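Local coordinates for EscD/YscD/HrpQ family type III secretion system inner membrane ring protein (Pseudomonas aeruginosa, PDB 6UID), which probably helps form the inner membrane ring of the type III secretion system, with a cytosolic domain that meets the sorting platform beneath the basal body, at residues M3-R8 against W95-P100; R25-S30 against A45-V50; Q83-Q88 against S103-F108. All coordinates share one frame; numbering follows the deposited sequence. Where two conformers were deposited one is given.

Contact 1 (M3-R8 against W95-P100); sequences MAWKIR and WTFCDP. Unlike the reference sequence in segment 95-100: Thr96 (reference Ala).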
loop_
_atom_site.group_PDB
_atom_site.type_symbol
_atom_site.label_atom_id
_atom_site.label_comp_id
_atom_site.label_asym_id
_atom_site.label_seq_id
_atom_site.Cartn_x
_atom_site.Cartn_y
_atom_site.Cartn_z
ATOM N N MET A 3 -15.181 -12.817 1.282
ATOM C CA MET A 3 -14.669 -11.440 1.016
ATOM C C MET A 3 -13.897 -11.418 -0.292
ATOM O O MET A 3 -13.620 -12.464 -0.864
ATOM C CB MET A 3 -13.806 -10.971 2.167
ATOM C CG MET A 3 -14.647 -10.654 3.383
ATOM S SD MET A 3 -13.685 -9.991 4.726
ATOM C CE MET A 3 -14.975 -9.302 5.757
ATOM N N ALA A 4 -13.551 -10.214 -0.751
ATOM C CA ALA A 4 -13.163 -9.971 -2.133
ATOM C C ALA A 4 -11.655 -10.054 -2.371
ATOM O O ALA A 4 -11.200 -10.588 -3.390
ATOM C CB ALA A 4 -13.640 -8.567 -2.525
ATOM N N TRP A 5 -10.877 -9.509 -1.444
ATOM C CA TRP A 5 -9.440 -9.398 -1.596
ATOM C C TRP A 5 -8.814 -9.551 -0.226
ATOM O O TRP A 5 -9.478 -9.403 0.794
ATOM C CB TRP A 5 -9.057 -8.033 -2.204
ATOM C CG TRP A 5 -9.675 -7.821 -3.566
ATOM C CD1 TRP A 5 -10.823 -7.145 -3.845
ATOM C CD2 TRP A 5 -9.188 -8.324 -4.802
ATOM N NE1 TRP A 5 -11.079 -7.204 -5.184
ATOM C CE2 TRP A 5 -10.089 -7.917 -5.804
ATOM C CE3 TRP A 5 -8.077 -9.078 -5.157
ATOM C CZ2 TRP A 5 -9.903 -8.244 -7.155
ATOM C CZ3 TRP A 5 -7.895 -9.410 -6.492
ATOM C CH2 TRP A 5 -8.813 -8.988 -7.473
ATOM N N LYS A 6 -7.526 -9.831 -0.200
ATOM C CA LYS A 6 -6.769 -9.814 1.038
ATOM C C LYS A 6 -5.515 -8.971 0.863
ATOM O O LYS A 6 -4.956 -8.876 -0.237
ATOM C CB LYS A 6 -6.421 -11.230 1.511
ATOM C CG LYS A 6 -5.724 -12.088 0.482
ATOM C CD LYS A 6 -5.432 -13.484 1.052
ATOM C CE LYS A 6 -4.604 -14.262 0.065
ATOM N NZ LYS A 6 -4.374 -15.682 0.507
ATOM N N ILE A 7 -5.071 -8.351 1.948
ATOM C CA ILE A 7 -3.917 -7.470 1.972
ATOM C C ILE A 7 -2.873 -8.039 2.916
ATOM O O ILE A 7 -3.218 -8.614 3.958
ATOM C CB ILE A 7 -4.342 -6.048 2.379
ATOM C CG1 ILE A 7 -3.158 -5.098 2.407
ATOM C CG2 ILE A 7 -5.030 -6.041 3.733
ATOM C CD1 ILE A 7 -3.600 -3.631 2.263
ATOM N N ARG A 8 -1.600 -7.907 2.549
ATOM C CA ARG A 8 -0.473 -8.276 3.394
ATOM C C ARG A 8 0.440 -7.075 3.557
ATOM O O ARG A 8 0.725 -6.364 2.582
ATOM C CB ARG A 8 0.325 -9.456 2.823
ATOM C CG ARG A 8 1.503 -9.830 3.718
ATOM C CD ARG A 8 2.001 -11.226 3.476
ATOM N NE ARG A 8 3.291 -11.401 4.130
ATOM C CZ ARG A 8 3.973 -12.535 4.161
ATOM N NH1 ARG A 8 3.489 -13.625 3.580
ATOM N NH2 ARG A 8 5.144 -12.570 4.778
ATOM N N TRP A 95 3.072 -2.813 1.002
ATOM C CA TRP A 95 1.959 -3.749 1.060
ATOM C C TRP A 95 1.714 -4.354 -0.309
ATOM O O TRP A 95 2.209 -3.864 -1.330
ATOM C CB TRP A 95 0.684 -3.048 1.554
ATOM C CG TRP A 95 0.156 -1.937 0.673
ATOM C CD1 TRP A 95 0.636 -0.662 0.582
ATOM C CD2 TRP A 95 -0.973 -2.000 -0.193
ATOM N NE1 TRP A 95 -0.128 0.063 -0.290
ATOM C CE2 TRP A 95 -1.128 -0.730 -0.775
ATOM C CE3 TRP A 95 -1.878 -3.009 -0.533
ATOM C CZ2 TRP A 95 -2.150 -0.447 -1.685
ATOM C CZ3 TRP A 95 -2.901 -2.729 -1.420
ATOM C CH2 TRP A 95 -3.017 -1.461 -2.017
ATOM N N THR A 96 0.941 -5.435 -0.334
ATOM C CA THR A 96 0.410 -5.961 -1.575
ATOM C C THR A 96 -0.957 -6.560 -1.297
ATOM O O THR A 96 -1.360 -6.732 -0.140
ATOM C CB THR A 96 1.336 -7.002 -2.192
ATOM O OG1 THR A 96 0.961 -7.169 -3.571
ATOM C CG2 THR A 96 1.236 -8.301 -1.430
ATOM N N PHE A 97 -1.677 -6.896 -2.351
ATOM C CA PHE A 97 -2.979 -7.518 -2.197
ATOM C C PHE A 97 -3.138 -8.607 -3.237
ATOM O O PHE A 97 -2.460 -8.600 -4.275
ATOM C CB PHE A 97 -4.127 -6.486 -2.277
ATOM C CG PHE A 97 -4.432 -6.012 -3.677
ATOM C CD1 PHE A 97 -3.670 -5.017 -4.239
ATOM C CD2 PHE A 97 -5.465 -6.575 -4.396
ATOM C CE1 PHE A 97 -3.952 -4.587 -5.557
ATOM C CE2 PHE A 97 -5.737 -6.168 -5.687
ATOM C CZ PHE A 97 -4.985 -5.168 -6.249
ATOM N N CYS A 98 -4.068 -9.517 -2.996
ATOM C CA CYS A 98 -4.424 -10.514 -3.996
ATOM C C CYS A 98 -5.755 -11.164 -3.683
ATOM O O CYS A 98 -6.386 -10.903 -2.653
ATOM C CB CYS A 98 -3.331 -11.572 -4.170
ATOM S SG CYS A 98 -3.104 -12.671 -2.766
ATOM N N ASP A 99 -6.201 -12.000 -4.614
ATOM C CA ASP A 99 -7.457 -12.711 -4.461
ATOM C C ASP A 99 -7.337 -13.758 -3.361
ATOM O O ASP A 99 -6.241 -14.278 -3.105
ATOM C CB ASP A 99 -7.815 -13.378 -5.791
ATOM C CG ASP A 99 -8.922 -14.401 -5.664
ATOM O OD1 ASP A 99 -10.102 -14.024 -5.814
ATOM O OD2 ASP A 99 -8.610 -15.583 -5.425
ATOM N N PRO A 100 -8.428 -14.108 -2.684
ATOM C CA PRO A 100 -8.329 -15.079 -1.589
ATOM C C PRO A 100 -7.814 -16.448 -2.001
ATOM O O PRO A 100 -7.286 -17.166 -1.146
ATOM C CB PRO A 100 -9.763 -15.145 -1.043
ATOM C CG PRO A 100 -10.345 -13.833 -1.389
ATOM C CD PRO A 100 -9.759 -13.467 -2.726
HETATM O O HOH W 1 -11.371 -11.677 -5.984
HETATM O O HOH W 2 -6.532 -17.077 1.297
#
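Lys6 pairs with Cys98 and Arg8 with Thr96 in an antiparallel ladder that joins strand 5-9 to strand 93-98, with Ile7 and Phe97 as the non-hydrogen-bonded pair between them. Lys6 N reaches Cys98 O at 2.9 Å in a nearly straight bond (166° at the hydrogen), and Cys98 N returns one to Lys6 O at 3.0 Å. Arg8 and Thr96 exchange the same two bonds, and Phe97 CA and Ile7 CA add CA-H...O contacts to Lys6 O and Thr96 O respectively. On its other edge strand 5-9 is bonded to strand 18-21, where Ala4 and Trp5 both face Leu21 in a classic beta bulge.

Aromatic packing fills the face that carries Ile7 and Phe97. Phe97 turns its ring edge toward one face of the Trp5 indole in an offset edge-to-face pair, planes at 79°, with Phe97 CD2 3.7 Å from Trp5 CE3. Phe97 CG sits between its backbone N and carbonyl carbon (chi1 76°), a setting that turns the ring toward the indole. Trp5 NE1 donates to Asp54 O, linking this sheet to strand 49-54. Farther along, Ile7 CD1 meets Trp95 CE3 obliquely at 3.3 Å.

Polar contacts gather on the opposite face and near Ala4, Asp99 and Pro100. The extended chain of Lys6 runs past Cys98, CE 3.6 Å from SG, and carries NZ to Arg102 O and to a water (2.7 Å) that donates to Pro100 O. A second water donates to Ala4 O and, in one of two Asp99 conformers, to Asp99 OD1.

Four backbone bonds thus join the strands, with the buried Phe97 and Trp95 on one face of them, and the lysine ammonium is met by a carbonyl and water, whose dipoles probably stabilise its charge.

Contact 2 (R25-S30 against A45-V50); sequences RVALGS and AAVHLV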
loop_
_atom_site.group_PDB
_atom_site.type_symbol
_atom_site.label_atom_id
_atom_site.label_comp_id
_atom_site.label_asym_id
_atom_site.label_seq_id
_atom_site.Cartn_x
_atom_site.Cartn_y
_atom_site.Cartn_z
ATOM N N ARG A 25 -14.983 1.353 1.293
ATOM C CA ARG A 25 -13.850 2.217 1.582
ATOM C C ARG A 25 -12.977 1.589 2.657
ATOM O O ARG A 25 -13.481 1.099 3.677
ATOM C CB ARG A 25 -14.382 3.561 2.087
ATOM C CG ARG A 25 -13.336 4.565 2.548
ATOM C CD ARG A 25 -14.006 5.882 2.921
ATOM N NE ARG A 25 -13.057 6.968 3.119
ATOM C CZ ARG A 25 -12.395 7.186 4.249
ATOM N NH1 ARG A 25 -12.589 6.401 5.289
ATOM N NH2 ARG A 25 -11.560 8.212 4.347
ATOM N N VAL A 26 -11.662 1.625 2.442
ATOM C CA VAL A 26 -10.675 1.137 3.403
ATOM C C VAL A 26 -9.650 2.235 3.647
ATOM O O VAL A 26 -8.872 2.570 2.747
ATOM C CB VAL A 26 -9.981 -0.142 2.915
ATOM C CG1 VAL A 26 -8.956 -0.620 3.962
ATOM C CG2 VAL A 26 -11.000 -1.239 2.625
ATOM N N ALA A 27 -9.623 2.771 4.862
ATOM C CA ALA A 27 -8.642 3.769 5.258
ATOM C C ALA A 27 -7.581 3.086 6.106
ATOM O O ALA A 27 -7.900 2.311 7.012
ATOM C CB ALA A 27 -9.311 4.898 6.045
ATOM N N LEU A 28 -6.330 3.364 5.806
ATOM C CA LEU A 28 -5.193 2.828 6.539
ATOM C C LEU A 28 -4.468 3.996 7.189
ATOM O O LEU A 28 -4.233 5.019 6.534
ATOM C CB LEU A 28 -4.238 2.116 5.591
ATOM C CG LEU A 28 -4.782 0.950 4.770
ATOM C CD1 LEU A 28 -5.452 1.430 3.498
ATOM C CD2 LEU A 28 -3.663 -0.016 4.439
ATOM N N GLY A 29 -4.105 3.855 8.458
ATOM C CA GLY A 29 -3.457 4.965 9.136
ATOM C C GLY A 29 -3.197 4.660 10.593
ATOM O O GLY A 29 -3.532 3.586 11.099
ATOM N N SER A 30 -2.656 5.656 11.289
ATOM C CA SER A 30 -2.270 5.471 12.681
ATOM C C SER A 30 -3.335 5.878 13.685
ATOM O O SER A 30 -3.150 5.612 14.876
ATOM C CB SER A 30 -0.999 6.272 12.973
ATOM O OG SER A 30 -1.218 7.639 12.708
ATOM N N ALA A 45 0.724 8.631 8.777
ATOM C CA ALA A 45 -0.235 9.672 9.087
ATOM C C ALA A 45 -1.507 9.093 9.708
ATOM O O ALA A 45 -1.806 7.903 9.576
ATOM C CB ALA A 45 -0.582 10.458 7.825
ATOM N N ALA A 46 -2.276 9.972 10.358
ATOM C CA ALA A 46 -3.548 9.571 10.962
ATOM C C ALA A 46 -4.423 8.816 9.966
ATOM O O ALA A 46 -4.948 7.727 10.267
ATOM C CB ALA A 46 -4.280 10.797 11.492
ATOM N N VAL A 47 -4.565 9.374 8.758
ATOM C CA VAL A 47 -5.066 8.656 7.585
ATOM C C VAL A 47 -3.965 8.724 6.541
ATOM O O VAL A 47 -3.680 9.795 5.978
ATOM C CB VAL A 47 -6.391 9.215 7.053
ATOM C CG1 VAL A 47 -6.851 8.431 5.832
ATOM C CG2 VAL A 47 -7.459 9.155 8.139
ATOM N N HIS A 48 -3.329 7.589 6.303
ATOM C CA HIS A 48 -2.158 7.512 5.449
ATOM C C HIS A 48 -2.497 7.170 4.006
ATOM O O HIS A 48 -1.840 7.667 3.080
ATOM C CB HIS A 48 -1.225 6.436 6.022
ATOM C CG HIS A 48 0.167 6.511 5.489
ATOM N ND1 HIS A 48 1.088 7.428 5.950
ATOM C CD2 HIS A 48 0.788 5.788 4.536
ATOM C CE1 HIS A 48 2.214 7.278 5.273
ATOM N NE2 HIS A 48 2.065 6.286 4.421
ATOM N N LEU A 49 -3.482 6.302 3.800
ATOM C CA LEU A 49 -3.845 5.788 2.490
ATOM C C LEU A 49 -5.316 5.408 2.528
ATOM O O LEU A 49 -5.793 4.872 3.530
ATOM C CB LEU A 49 -2.984 4.561 2.185
ATOM C CG LEU A 49 -3.173 3.869 0.836
ATOM C CD1 LEU A 49 -2.816 4.815 -0.281
ATOM C CD2 LEU A 49 -2.306 2.610 0.774
ATOM N N VAL A 50 -6.057 5.727 1.464
ATOM C CA VAL A 50 -7.460 5.374 1.342
ATOM C C VAL A 50 -7.649 4.656 0.023
ATOM O O VAL A 50 -7.250 5.169 -1.035
ATOM C CB VAL A 50 -8.382 6.602 1.405
ATOM C CG1 VAL A 50 -9.831 6.170 1.415
ATOM C CG2 VAL A 50 -8.100 7.413 2.626
#
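A classic beta bulge, in which His48 and Leu49 both face Leu28, sits where strand 49-54 begins against the end of strand 24-29. Leu28 O is gripped twice: by His48 N at 2.7 Å, lying in the carbonyl plane, and by Leu49 N at 3.1 Å, tilted somewhat out of it. Leu28 N gives the straighter bond to Leu49 O (2.8 Å, 172° at the hydrogen). Residues 45-47, just ahead of the bulge, lie close against Gly29, which has no side chain; its CA comes to 3.3 Å from Ala46 O, while Ser30 N donates to Ala45 O at 3.0 Å.

This is one sheet of a beta sandwich of the SMAD-FHA type, and Gly29 and His48 probably correspond to the glycine and histidine of the FHA signature. The imidazole is held at both nitrogens: ND1 accepts from Ala45 N at 3.1 Å, and NE2 is hydrogen-bonded to Cys90 O of the other sheet. Leu28 and Leu49 point into the sandwich, Leu28 CD1 4.2 Å from Leu49 CB. On the outer face Val50 CG2 lies 4.4 Å from Ala27 CB, beside Glu62 of strand 57-63.

Contact 3 (Q83-Q88 against S103-F108); sequences QALAGQ and SFPERF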
loop_
_atom_site.group_PDB
_atom_site.type_symbol
_atom_site.label_atom_id
_atom_site.label_comp_id
_atom_site.label_asym_id
_atom_site.label_seq_id
_atom_site.Cartn_x
_atom_site.Cartn_y
_atom_site.Cartn_z
ATOM N N GLN A 83 -2.656 -3.240 -9.153
ATOM C CA GLN A 83 -2.478 -4.604 -9.634
ATOM C C GLN A 83 -2.164 -5.573 -8.498
ATOM O O GLN A 83 -1.256 -5.344 -7.692
ATOM C CB GLN A 83 -1.398 -4.674 -10.712
ATOM C CG GLN A 83 -1.929 -4.218 -12.096
ATOM C CD GLN A 83 -3.244 -4.903 -12.511
ATOM O OE1 GLN A 83 -4.221 -4.236 -12.861
ATOM N NE2 GLN A 83 -3.265 -6.234 -12.470
ATOM N N ALA A 84 -2.893 -6.685 -8.470
ATOM C CA ALA A 84 -2.641 -7.703 -7.466
ATOM C C ALA A 84 -1.208 -8.216 -7.570
ATOM O O ALA A 84 -0.671 -8.446 -8.662
ATOM C CB ALA A 84 -3.627 -8.860 -7.645
ATOM N N LEU A 85 -0.593 -8.362 -6.398
ATOM C CA LEU A 85 0.741 -8.909 -6.187
ATOM C C LEU A 85 1.851 -7.991 -6.669
ATOM O O LEU A 85 3.019 -8.348 -6.540
ATOM C CB LEU A 85 0.912 -10.337 -6.716
ATOM C CG LEU A 85 0.035 -11.348 -5.987
ATOM C CD1 LEU A 85 0.336 -12.729 -6.520
ATOM C CD2 LEU A 85 0.234 -11.354 -4.488
ATOM N N ALA A 86 1.536 -6.808 -7.177
ATOM C CA ALA A 86 2.573 -5.818 -7.402
ATOM C C ALA A 86 2.972 -5.182 -6.071
ATOM O O ALA A 86 2.191 -5.154 -5.113
ATOM C CB ALA A 86 2.074 -4.752 -8.371
ATOM N N GLY A 87 4.208 -4.695 -5.984
ATOM C CA GLY A 87 4.660 -4.060 -4.750
ATOM C C GLY A 87 4.155 -2.645 -4.586
ATOM O O GLY A 87 4.509 -1.757 -5.372
ATOM N N GLN A 88 3.310 -2.406 -3.590
ATOM C CA GLN A 88 2.727 -1.098 -3.340
ATOM C C GLN A 88 3.491 -0.427 -2.200
ATOM O O GLN A 88 3.763 -1.050 -1.166
ATOM C CB GLN A 88 1.246 -1.242 -2.940
ATOM C CG GLN A 88 0.417 -2.136 -3.821
ATOM C CD GLN A 88 0.238 -1.639 -5.254
ATOM O OE1 GLN A 88 0.433 -0.456 -5.554
ATOM N NE2 GLN A 88 -0.182 -2.528 -6.132
ATOM N N SER A 103 -1.716 -17.095 -3.080
ATOM C CA SER A 103 -0.779 -16.944 -1.977
ATOM C C SER A 103 0.056 -15.678 -2.135
ATOM O O SER A 103 0.360 -15.246 -3.250
ATOM C CB SER A 103 0.186 -18.134 -1.900
ATOM O OG SER A 103 -0.497 -19.332 -1.587
ATOM N N PHE A 104 0.431 -15.083 -0.995
ATOM C CA PHE A 104 1.352 -13.960 -0.993
ATOM C C PHE A 104 2.793 -14.458 -1.073
ATOM O O PHE A 104 3.134 -15.485 -0.481
ATOM C CB PHE A 104 1.228 -13.159 0.301
ATOM C CG PHE A 104 -0.037 -12.391 0.423
ATOM C CD1 PHE A 104 -0.241 -11.276 -0.365
ATOM C CD2 PHE A 104 -0.990 -12.735 1.356
ATOM C CE1 PHE A 104 -1.384 -10.540 -0.262
ATOM C CE2 PHE A 104 -2.156 -11.978 1.464
ATOM C CZ PHE A 104 -2.322 -10.880 0.624
ATOM N N PRO A 105 3.671 -13.703 -1.734
ATOM C CA PRO A 105 5.104 -13.993 -1.633
ATOM C C PRO A 105 5.611 -13.693 -0.235
ATOM O O PRO A 105 5.139 -12.768 0.436
ATOM C CB PRO A 105 5.727 -13.042 -2.664
ATOM C CG PRO A 105 4.766 -11.905 -2.777
ATOM C CD PRO A 105 3.388 -12.496 -2.532
ATOM N N GLU A 106 6.579 -14.495 0.215
ATOM C CA GLU A 106 7.173 -14.263 1.526
ATOM C C GLU A 106 7.918 -12.937 1.561
ATOM O O GLU A 106 7.913 -12.241 2.584
ATOM C CB GLU A 106 8.114 -15.415 1.896
ATOM N N ARG A 107 8.547 -12.559 0.455
ATOM C CA ARG A 107 9.300 -11.321 0.386
ATOM C C ARG A 107 8.532 -10.294 -0.432
ATOM O O ARG A 107 7.868 -10.631 -1.415
ATOM C CB ARG A 107 10.678 -11.554 -0.236
ATOM C CG ARG A 107 11.612 -12.355 0.664
ATOM C CD ARG A 107 12.974 -12.536 0.020
ATOM N N PHE A 108 8.660 -9.040 -0.025
ATOM C CA PHE A 108 8.036 -7.958 -0.768
ATOM C C PHE A 108 8.532 -7.969 -2.213
ATOM O O PHE A 108 9.726 -8.165 -2.456
ATOM C CB PHE A 108 8.409 -6.631 -0.127
ATOM C CG PHE A 108 7.722 -5.463 -0.746
ATOM C CD1 PHE A 108 6.368 -5.260 -0.555
ATOM C CD2 PHE A 108 8.431 -4.570 -1.516
ATOM C CE1 PHE A 108 5.736 -4.184 -1.132
ATOM C CE2 PHE A 108 7.809 -3.495 -2.072
ATOM C CZ PHE A 108 6.458 -3.307 -1.890
#
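Leu85 and Gly87, on one loop, face Phe104, Pro105 and Phe108 on another, and neither segment is a regular helix or strand. Residues 83-86 make a type II beta turn closed by Ala86 N bonding to Gln83 O at 3.2 Å, with Leu85 in its third position at a positive phi (71°). Segment 103-108 belongs to the tail that leaves strand 93-98 and doubles back over the six-stranded sheet of this FHA-like sandwich. The two backbones stay well apart, with CA atoms 7.3 Å from each other for Leu85 and Phe104 and 6.5 Å for Gly87 and Phe108; side chains, chiefly Leu85 and Phe108, bridge the gap, some of them onto backbone atoms.

Leu85 does so with its branched end. A chi1 of -64° puts CG anti to the carbonyl carbon and sends that end toward the tail, where CD2 comes to 3.9 Å from Pro105 CD, the leucine crossing the proline ring at a slant. The same methyl lies 4.2 Å from Phe104 CD1 and 4.1 Å from Ser103 O. Phe104 in turn rests on Lys6 and Arg8 of strand 5-9. The turn is tied to the sheet beneath it by a backbone hydrogen bond between Leu85 and Phe97 and a hydrogen bond between Ala86 O and Thr96 OG1.

Phe108 closes the other end. With CG anti to the backbone N (chi1 -175°), its ring reaches toward the 83-88 loop and packs edge-to-face with Tyr10, whose hydroxyl is hydrogen-bonded to Pro105 O. The far corner of the ring approaches Gly87, CZ lying 3.5 Å from Gly87 CA, where the missing side chain permits so close a fit. Gln88 O, a carbonyl already bonded to the Trp95 backbone, meets the edge of the same ring near its plane, 3.6 Å from Phe108 CZ.

How the contacts relate
Contacts 1 and 2 are strand pairings, one in each sheet of the sandwich, and they meet in the core: Trp95 NE1 packs 3.5 Å from Leu49 CD2, and Ile7 lies against Leu28. Contact 2 is the most buried, with seven of twelve touching residues inside; contact 1 is intermediate, its ends facing solvent; contact 3 is the least, with two of seven. Contacts 1 and 3 are both built on strand 93-98, which pairs with 5-9 in the first and is bonded to the 83-88 loop of the other. Contact 2 does not touch contact 3, their nearest atoms being about 6 Å apart. Backbone bonds dominate the first two, mainly apolar packing the third.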